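Local coordinates for protein 16S rRNA (guanine(1405)-N(7))-methyltransferase (PDB 6PI9) that probably methylates the N7 position of guanine 1405 in 16S ribosomal RNA, using S-adenosyl-L-methionine, and so confers resistance to various aminoglycosides, at residues V30-E33 and L34-R37; Y38-P41 and K42-E45; D231-E234 and R235-D239. All coordinates share one frame; numbering follows the deposited sequence.

Contact 1 of 3, residues V30-E33 and L34-R37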
loop_
_atom_site.group_PDB
_atom_site.type_symbol
_atom_site.label_atom_id
_atom_site.label_comp_id
_atom_site.label_asym_id
_atom_site.label_seq_id
_atom_site.Cartn_x
_atom_site.Cartn_y
_atom_site.Cartn_z
ATOM N N VAL A 30 -3.530 -18.778 -2.284
ATOM C CA VAL A 30 -2.560 -18.056 -1.443
ATOM C C VAL A 30 -2.358 -18.795 -0.136
ATOM O O VAL A 30 -1.225 -18.983 0.356
ATOM C CB VAL A 30 -3.063 -16.615 -1.222
ATOM C CG1 VAL A 30 -2.340 -15.893 -0.077
ATOM C CG2 VAL A 30 -2.885 -15.821 -2.524
ATOM N N PHE A 31 -3.456 -19.241 0.464
ATOM C CA PHE A 31 -3.285 -19.910 1.751
ATOM C C PHE A 31 -2.505 -21.217 1.591
ATOM O O PHE A 31 -1.660 -21.560 2.440
ATOM C CB PHE A 31 -4.670 -20.125 2.375
ATOM C CG PHE A 31 -4.637 -20.881 3.698
ATOM C CD1 PHE A 31 -4.335 -20.229 4.902
ATOM C CD2 PHE A 31 -4.856 -22.238 3.713
ATOM C CE1 PHE A 31 -4.300 -20.929 6.095
ATOM C CE2 PHE A 31 -4.804 -22.952 4.900
ATOM C CZ PHE A 31 -4.551 -22.300 6.086
ATOM N N MET A 32 -2.811 -22.002 0.558
ATOM C CA MET A 32 -2.106 -23.279 0.408
ATOM C C MET A 32 -0.620 -23.093 0.060
ATOM O O MET A 32 0.212 -23.952 0.402
ATOM C CB MET A 32 -2.790 -24.133 -0.673
ATOM C CG MET A 32 -4.186 -24.579 -0.305
ATOM S SD MET A 32 -4.349 -25.407 1.284
ATOM C CE MET A 32 -3.435 -26.927 0.978
ATOM N N GLU A 33 -0.265 -22.003 -0.625
ATOM C CA GLU A 33 1.148 -21.715 -0.847
ATOM C C GLU A 33 1.863 -21.410 0.468
ATOM O O GLU A 33 3.041 -21.766 0.648
ATOM C CB GLU A 33 1.291 -20.533 -1.810
ATOM C CG GLU A 33 0.914 -20.871 -3.219
ATOM C CD GLU A 33 0.940 -19.660 -4.157
ATOM O OE1 GLU A 33 1.346 -18.573 -3.685
ATOM O OE2 GLU A 33 0.530 -19.798 -5.344
ATOM N N LEU A 34 1.159 -20.809 1.426
ATOM C CA LEU A 34 1.806 -20.405 2.682
ATOM C C LEU A 34 1.737 -21.479 3.746
ATOM O O LEU A 34 2.625 -21.552 4.638
ATOM C CB LEU A 34 1.155 -19.121 3.214
ATOM C CG LEU A 34 1.418 -17.927 2.272
ATOM C CD1 LEU A 34 0.475 -16.761 2.585
ATOM C CD2 LEU A 34 2.870 -17.486 2.386
ATOM N N LEU A 35 0.715 -22.322 3.655
ATOM C CA LEU A 35 0.499 -23.346 4.669
ATOM C C LEU A 35 1.713 -24.197 4.941
ATOM O O LEU A 35 1.865 -24.615 6.085
ATOM C CB LEU A 35 -0.681 -24.260 4.304
ATOM C CG LEU A 35 -0.939 -25.365 5.344
ATOM C CD1 LEU A 35 -1.358 -24.804 6.677
ATOM C CD2 LEU A 35 -2.000 -26.247 4.821
ATOM N N PRO A 36 2.585 -24.549 4.011
ATOM C CA PRO A 36 3.762 -25.347 4.425
ATOM C C PRO A 36 4.884 -24.552 5.053
ATOM O O PRO A 36 5.808 -25.177 5.607
ATOM C CB PRO A 36 4.228 -26.016 3.124
ATOM C CG PRO A 36 3.562 -25.236 2.028
ATOM C CD PRO A 36 2.303 -24.686 2.570
ATOM N N ARG A 37 4.789 -23.229 5.112
ATOM C CA ARG A 37 5.838 -22.455 5.776
ATOM C C ARG A 37 5.607 -22.122 7.276
ATOM O O ARG A 37 6.487 -21.521 7.873
ATOM C CB ARG A 37 6.046 -21.151 5.015
ATOM C CG ARG A 37 6.171 -21.514 3.545
ATOM C CD ARG A 37 6.359 -20.281 2.660
ATOM N NE ARG A 37 6.176 -20.485 1.210
ATOM C CZ ARG A 37 6.083 -19.451 0.362
ATOM N NH1 ARG A 37 6.134 -18.206 0.867
ATOM N NH2 ARG A 37 5.935 -19.630 -0.966
#
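The Phe31 ring meets Leu35 one helical turn on: Leu35 CD1 approaches Phe31 CZ to 4.1 Å from an oblique direction. CG of Phe31 stands anti to the backbone N (chi1 177°), which carries the far end of the ring forward to this methyl although the CB bond itself points away. Around the same ring lie Ala9, Leu10 and Leu13 of helix 4-14 and Ala44 of helix 41-57. The other branch of Leu35, CD2, touches Met32 CE at 4.2 Å; these two side chains run side by side, the methionine folded at both chi2 and chi3. The second flat group, the Arg37 guanidinium, has Glu33 O near it, again obliquely, at an angle too poor for a bond.

This is the C-terminal end of helix 24-34 within the N-terminal helical part of the protein. Leu34 N reaches Val30 O at 3.2 Å, with a weak second bond to Phe31 O, and Leu35 N donates to Phe31 O at 2.8 Å. Pro36 next in line has no N-H to give, and its CD sits 3.1 Å from Met32 O, where an i to i+4 donor would otherwise stand. Arg37 N instead turns back to Leu34 O.

On another side of the helix, Val30 CG1 and Leu34 CD1 lie alongside each other at 4.0 Å, pointing the same way, and the two side chains pack against helix 41-57 at Leu52 and Ala48 respectively. Glu33 OE2 is held in a salt bridge by Arg29, one turn earlier.

Contact 2 of 3, residues Y38-P41 and K42-E45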
loop_
_atom_site.group_PDB
_atom_site.type_symbol
_atom_site.label_atom_id
_atom_site.label_comp_id
_atom_site.label_asym_id
_atom_site.label_seq_id
_atom_site.Cartn_x
_atom_site.Cartn_y
_atom_site.Cartn_z
ATOM N N TYR A 38 4.488 -22.438 7.972
ATOM C CA TYR A 38 4.257 -22.042 9.392
ATOM C C TYR A 38 3.945 -23.375 10.090
ATOM O O TYR A 38 3.217 -24.197 9.526
ATOM C CB TYR A 38 3.171 -20.960 9.486
ATOM C CG TYR A 38 3.586 -19.681 8.861
ATOM C CD1 TYR A 38 4.336 -18.736 9.549
ATOM C CD2 TYR A 38 3.274 -19.454 7.536
ATOM C CE1 TYR A 38 4.727 -17.597 8.887
ATOM C CE2 TYR A 38 3.680 -18.331 6.879
ATOM C CZ TYR A 38 4.415 -17.428 7.591
ATOM O OH TYR A 38 4.801 -16.323 6.920
ATOM N N ARG A 39 4.321 -23.582 11.324
ATOM C CA ARG A 39 3.789 -24.721 12.056
ATOM C C ARG A 39 2.327 -24.510 12.447
ATOM O O ARG A 39 1.583 -25.420 12.395
ATOM C CB ARG A 39 4.605 -25.018 13.322
ATOM C CG ARG A 39 4.564 -26.505 13.614
ATOM C CD ARG A 39 4.842 -26.878 15.022
ATOM N NE ARG A 39 4.279 -28.172 15.431
ATOM C CZ ARG A 39 4.382 -29.325 14.790
ATOM N NH1 ARG A 39 5.026 -29.431 13.654
ATOM N NH2 ARG A 39 3.828 -30.397 15.295
ATOM N N LYS A 40 1.924 -23.311 12.789
ATOM C CA LYS A 40 0.582 -23.078 13.278
ATOM C C LYS A 40 -0.278 -22.631 12.104
ATOM O O LYS A 40 0.044 -21.616 11.488
ATOM C CB LYS A 40 0.600 -21.990 14.323
ATOM C CG LYS A 40 1.058 -22.452 15.727
ATOM C CD LYS A 40 1.248 -21.224 16.608
ATOM C CE LYS A 40 -0.039 -20.993 17.424
ATOM N NZ LYS A 40 -0.309 -21.925 18.582
ATOM N N PRO A 41 -1.362 -23.329 11.760
ATOM C CA PRO A 41 -2.148 -22.843 10.618
ATOM C C PRO A 41 -2.708 -21.441 10.847
ATOM O O PRO A 41 -2.945 -20.714 9.878
ATOM C CB PRO A 41 -3.240 -23.908 10.478
ATOM C CG PRO A 41 -3.344 -24.592 11.834
ATOM C CD PRO A 41 -1.902 -24.587 12.325
ATOM N N LYS A 42 -2.911 -21.032 12.106
ATOM C CA LYS A 42 -3.337 -19.659 12.364
ATOM C C LYS A 42 -2.267 -18.643 11.960
ATOM O O LYS A 42 -2.603 -17.507 11.615
ATOM C CB LYS A 42 -3.688 -19.478 13.834
ATOM C CG LYS A 42 -5.115 -19.863 14.160
ATOM C CD LYS A 42 -5.382 -19.720 15.673
ATOM C CE LYS A 42 -6.874 -19.923 15.960
ATOM N NZ LYS A 42 -7.193 -19.833 17.445
ATOM N N ASP A 43 -0.988 -19.021 12.003
ATOM C CA ASP A 43 0.063 -18.147 11.443
ATOM C C ASP A 43 0.012 -18.122 9.908
ATOM O O ASP A 43 0.200 -17.073 9.279
ATOM C CB ASP A 43 1.436 -18.623 11.914
ATOM C CG ASP A 43 1.754 -18.196 13.299
ATOM O OD1 ASP A 43 0.999 -17.360 13.865
ATOM O OD2 ASP A 43 2.781 -18.704 13.837
ATOM N N ALA A 44 -0.301 -19.263 9.272
ATOM C CA ALA A 44 -0.484 -19.248 7.823
ATOM C C ALA A 44 -1.660 -18.363 7.429
ATOM O O ALA A 44 -1.622 -17.684 6.384
ATOM C CB ALA A 44 -0.737 -20.672 7.298
ATOM N N GLU A 45 -2.717 -18.381 8.253
ATOM C CA GLU A 45 -3.889 -17.530 8.040
ATOM C C GLU A 45 -3.501 -16.050 8.117
ATOM O O GLU A 45 -3.906 -15.249 7.280
ATOM C CB GLU A 45 -4.955 -17.888 9.103
ATOM C CG GLU A 45 -6.245 -17.033 9.073
ATOM C CD GLU A 45 -7.088 -17.224 10.345
ATOM O OE1 GLU A 45 -6.891 -18.228 11.067
ATOM O OE2 GLU A 45 -7.951 -16.365 10.635
HETATM O O HOH W 1 3.702 -21.026 13.305
#
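Asp43 and Lys40 are joined through a water: Asp43 OD2 accepts from it at 2.6 Å, and the water in turn accepts from Lys40 N at 2.9 Å. The carboxylate thus serves the backbone N-H of the residue at the N-cap position by way of the solvent molecule. Lys40 O accepts two backbone bonds, a weak one from Asp43 N and a straighter one from Ala44 N at 3.3 Å (N-H...O 155°). Glu45 N follows with a 2.9 Å bond to Pro41 O. The lysine ammonium stays apart from the carboxylate, Lys40 NZ lying 6.5 Å from Asp43 OD2, so any attraction between them is probably weak.

Together these bonds form the first turn of helix 41-57. Pro41 occupies its opening position, where a missing N-H costs no helical bond, and its ring packs on Arg5 and Ala9 of helix 4-14.

Tyr38 closes over this turn from the preceding loop. Its CG lies anti to the carbonyl carbon (chi1 -66°), which brings CD1 to 3.7 Å from Asp43 CB and CD2 to 3.8 Å from Ala44 CA. Asp43 O sits 4.2 Å above the plane of the Tyr38 ring, over its centre, while the ring and the carboxylate are turned 77° apart. The tyrosine also packs on Pro98 of the second subunit.

Contact 3 of 3, residues D231-E234 and R235-D239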
loop_
_atom_site.group_PDB
_atom_site.type_symbol
_atom_site.label_atom_id
_atom_site.label_comp_id
_atom_site.label_asym_id
_atom_site.label_seq_id
_atom_site.Cartn_x
_atom_site.Cartn_y
_atom_site.Cartn_z
ATOM N N ASP A 231 14.668 -0.318 -15.069
ATOM C CA ASP A 231 15.740 -1.275 -15.316
ATOM C C ASP A 231 15.197 -2.689 -15.327
ATOM O O ASP A 231 15.608 -3.528 -16.155
ATOM C CB ASP A 231 16.828 -1.193 -14.244
ATOM C CG ASP A 231 17.662 0.075 -14.292
ATOM O OD1 ASP A 231 17.753 0.788 -15.317
ATOM O OD2 ASP A 231 18.251 0.345 -13.225
ATOM N N TRP A 232 14.303 -2.995 -14.383
ATOM C CA TRP A 232 13.776 -4.343 -14.295
ATOM C C TRP A 232 12.952 -4.657 -15.522
ATOM O O TRP A 232 13.107 -5.724 -16.153
ATOM C CB TRP A 232 12.909 -4.476 -13.030
ATOM C CG TRP A 232 12.167 -5.780 -12.955
ATOM C CD1 TRP A 232 12.664 -6.991 -12.478
ATOM C CD2 TRP A 232 10.821 -6.028 -13.363
ATOM N NE1 TRP A 232 11.697 -7.951 -12.593
ATOM C CE2 TRP A 232 10.551 -7.392 -13.099
ATOM C CE3 TRP A 232 9.797 -5.219 -13.885
ATOM C CZ2 TRP A 232 9.347 -7.966 -13.384
ATOM C CZ3 TRP A 232 8.549 -5.802 -14.140
ATOM C CH2 TRP A 232 8.345 -7.164 -13.897
ATOM N N PHE A 233 12.077 -3.727 -15.883
ATOM C CA PHE A 233 11.255 -3.948 -17.063
ATOM C C PHE A 233 12.124 -4.158 -18.302
ATOM O O PHE A 233 11.879 -5.077 -19.107
ATOM C CB PHE A 233 10.293 -2.765 -17.249
ATOM C CG PHE A 233 9.299 -2.970 -18.380
ATOM C CD1 PHE A 233 8.435 -4.041 -18.350
ATOM C CD2 PHE A 233 9.239 -2.078 -19.443
ATOM C CE1 PHE A 233 7.495 -4.226 -19.364
ATOM C CE2 PHE A 233 8.283 -2.269 -20.481
ATOM C CZ PHE A 233 7.420 -3.348 -20.403
ATOM N N GLU A 234 13.151 -3.339 -18.484
ATOM C CA GLU A 234 13.916 -3.499 -19.718
ATOM C C GLU A 234 14.633 -4.838 -19.724
ATOM O O GLU A 234 14.860 -5.415 -20.794
ATOM C CB GLU A 234 14.898 -2.351 -19.894
ATOM C CG GLU A 234 14.277 -0.989 -19.614
ATOM C CD GLU A 234 13.558 -0.294 -20.772
ATOM O OE1 GLU A 234 13.422 0.953 -20.670
ATOM O OE2 GLU A 234 13.130 -0.958 -21.747
ATOM N N ARG A 235 14.902 -5.387 -18.547
ATOM C CA ARG A 235 15.607 -6.650 -18.470
ATOM C C ARG A 235 14.660 -7.826 -18.704
ATOM O O ARG A 235 15.035 -8.811 -19.346
ATOM C CB ARG A 235 16.291 -6.767 -17.109
ATOM C CG ARG A 235 16.873 -8.118 -16.854
ATOM C CD ARG A 235 17.824 -8.111 -15.679
ATOM N NE ARG A 235 17.178 -7.794 -14.407
ATOM C CZ ARG A 235 16.484 -8.675 -13.688
ATOM N NH1 ARG A 235 16.312 -9.917 -14.148
ATOM N NH2 ARG A 235 15.948 -8.324 -12.519
ATOM N N ILE A 236 13.423 -7.746 -18.241
ATOM C CA ILE A 236 12.546 -8.923 -18.387
ATOM C C ILE A 236 11.721 -8.853 -19.663
ATOM O O ILE A 236 11.093 -9.854 -20.042
ATOM C CB ILE A 236 11.616 -9.123 -17.186
ATOM C CG1 ILE A 236 10.613 -7.974 -17.054
ATOM C CG2 ILE A 236 12.446 -9.285 -15.872
ATOM C CD1 ILE A 236 9.187 -8.271 -17.517
ATOM N N LEU A 237 11.684 -7.714 -20.337
ATOM C CA LEU A 237 10.800 -7.623 -21.496
ATOM C C LEU A 237 11.157 -8.705 -22.527
ATOM O O LEU A 237 12.294 -8.744 -22.997
ATOM C CB LEU A 237 10.909 -6.242 -22.150
ATOM C CG LEU A 237 9.986 -6.034 -23.360
ATOM C CD1 LEU A 237 8.546 -6.005 -22.866
ATOM C CD2 LEU A 237 10.343 -4.728 -24.054
ATOM N N PRO A 238 10.214 -9.557 -22.940
ATOM C CA PRO A 238 10.518 -10.555 -23.990
ATOM C C PRO A 238 11.047 -9.930 -25.276
ATOM O O PRO A 238 10.630 -8.843 -25.679
ATOM C CB PRO A 238 9.166 -11.233 -24.231
ATOM C CG PRO A 238 8.395 -11.030 -22.958
ATOM C CD PRO A 238 8.836 -9.667 -22.448
ATOM N N ASP A 239 11.948 -10.655 -25.954
ATOM C CA ASP A 239 12.571 -10.105 -27.158
ATOM C C ASP A 239 11.580 -9.901 -28.296
ATOM O O ASP A 239 11.883 -9.160 -29.245
ATOM C CB ASP A 239 13.706 -11.005 -27.678
ATOM C CG ASP A 239 14.852 -11.155 -26.689
ATOM O OD1 ASP A 239 15.041 -10.270 -25.815
ATOM O OD2 ASP A 239 15.590 -12.158 -26.819
HETATM O O HOH W 2 14.804 -7.746 -22.432
#
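Trp232 and Ile236 form a CH-pi contact in the last turn of helix 225-236, which lies beside the Rossmann-like methyltransferase sheet. Ile236 CG1 stands 3.8 Å from the centroid of the six-membered ring of Trp232, only 8° off the ring normal. Chi1 of Ile236 is 65°, placing CG1 between the backbone N and the carbonyl carbon. The second torsion is away from a staggered value, yet it lays CD1 along the indole, 3.9 Å from Trp232 CH2. The CG2 branch covers the pyrrole end of the same face, reaching Trp232 NE1 at 3.6 Å.

The end of the Trp232 side chain comes forward to Arg235 and Ile236 although its CB bond points away from them. Arg235 comes in at the edge of the indole: its NH2 lies near the ring plane, 3.5 Å from Trp232 CD1, with guanidinium and ring planes 84° apart. Being at the edge and not over the pi face, the guanidinium makes no cation-pi stack here; the arginine chain is bent at its third torsion. The second subunit lies close by, its Val223 packing on Trp232 and its Arg221 on Arg235.

Phe233, one position on, is directed to the sheet, where it meets Phe213 edge-to-face and touches Val211 and Val257. Leu237 slants across it, CD1 at 3.8 Å from Phe233 CZ.

The backbone bonds run Arg235 N to Asp231 O, Ile236 N to Trp232 O and Leu237 N to Phe233 O. The helical backbone gives way at Leu237, whose psi turns extended. A water bridges this end, 2.8 Å from Glu234 O and 2.8 Å from Leu237 O.

Overall arrangement
Contacts 1 and 2 are consecutive along the chain and adjacent in space, their centres 9 Å apart: contact 1 ends helix 24-34, contact 2 starts helix 41-57, and the connection between them reverses the chain. Leu35 CA lies 3.9 Å from Ala44 CB, so the two helix ends pack directly, with helix 4-14 contacting both. These belong to the N-terminal helices, whereas contact 3 comes much later, ending helix 225-236 on the border of the Rossmann-like sheet, its centre 29 Å from contact 1 and 36 Å from contact 2. Contact 1 approaches the cofactor pocket most closely, the side chain of Val30 lying about 8 Å from the bound S-adenosyl-L-homocysteine. All three contacts include residues that pack on the second subunit.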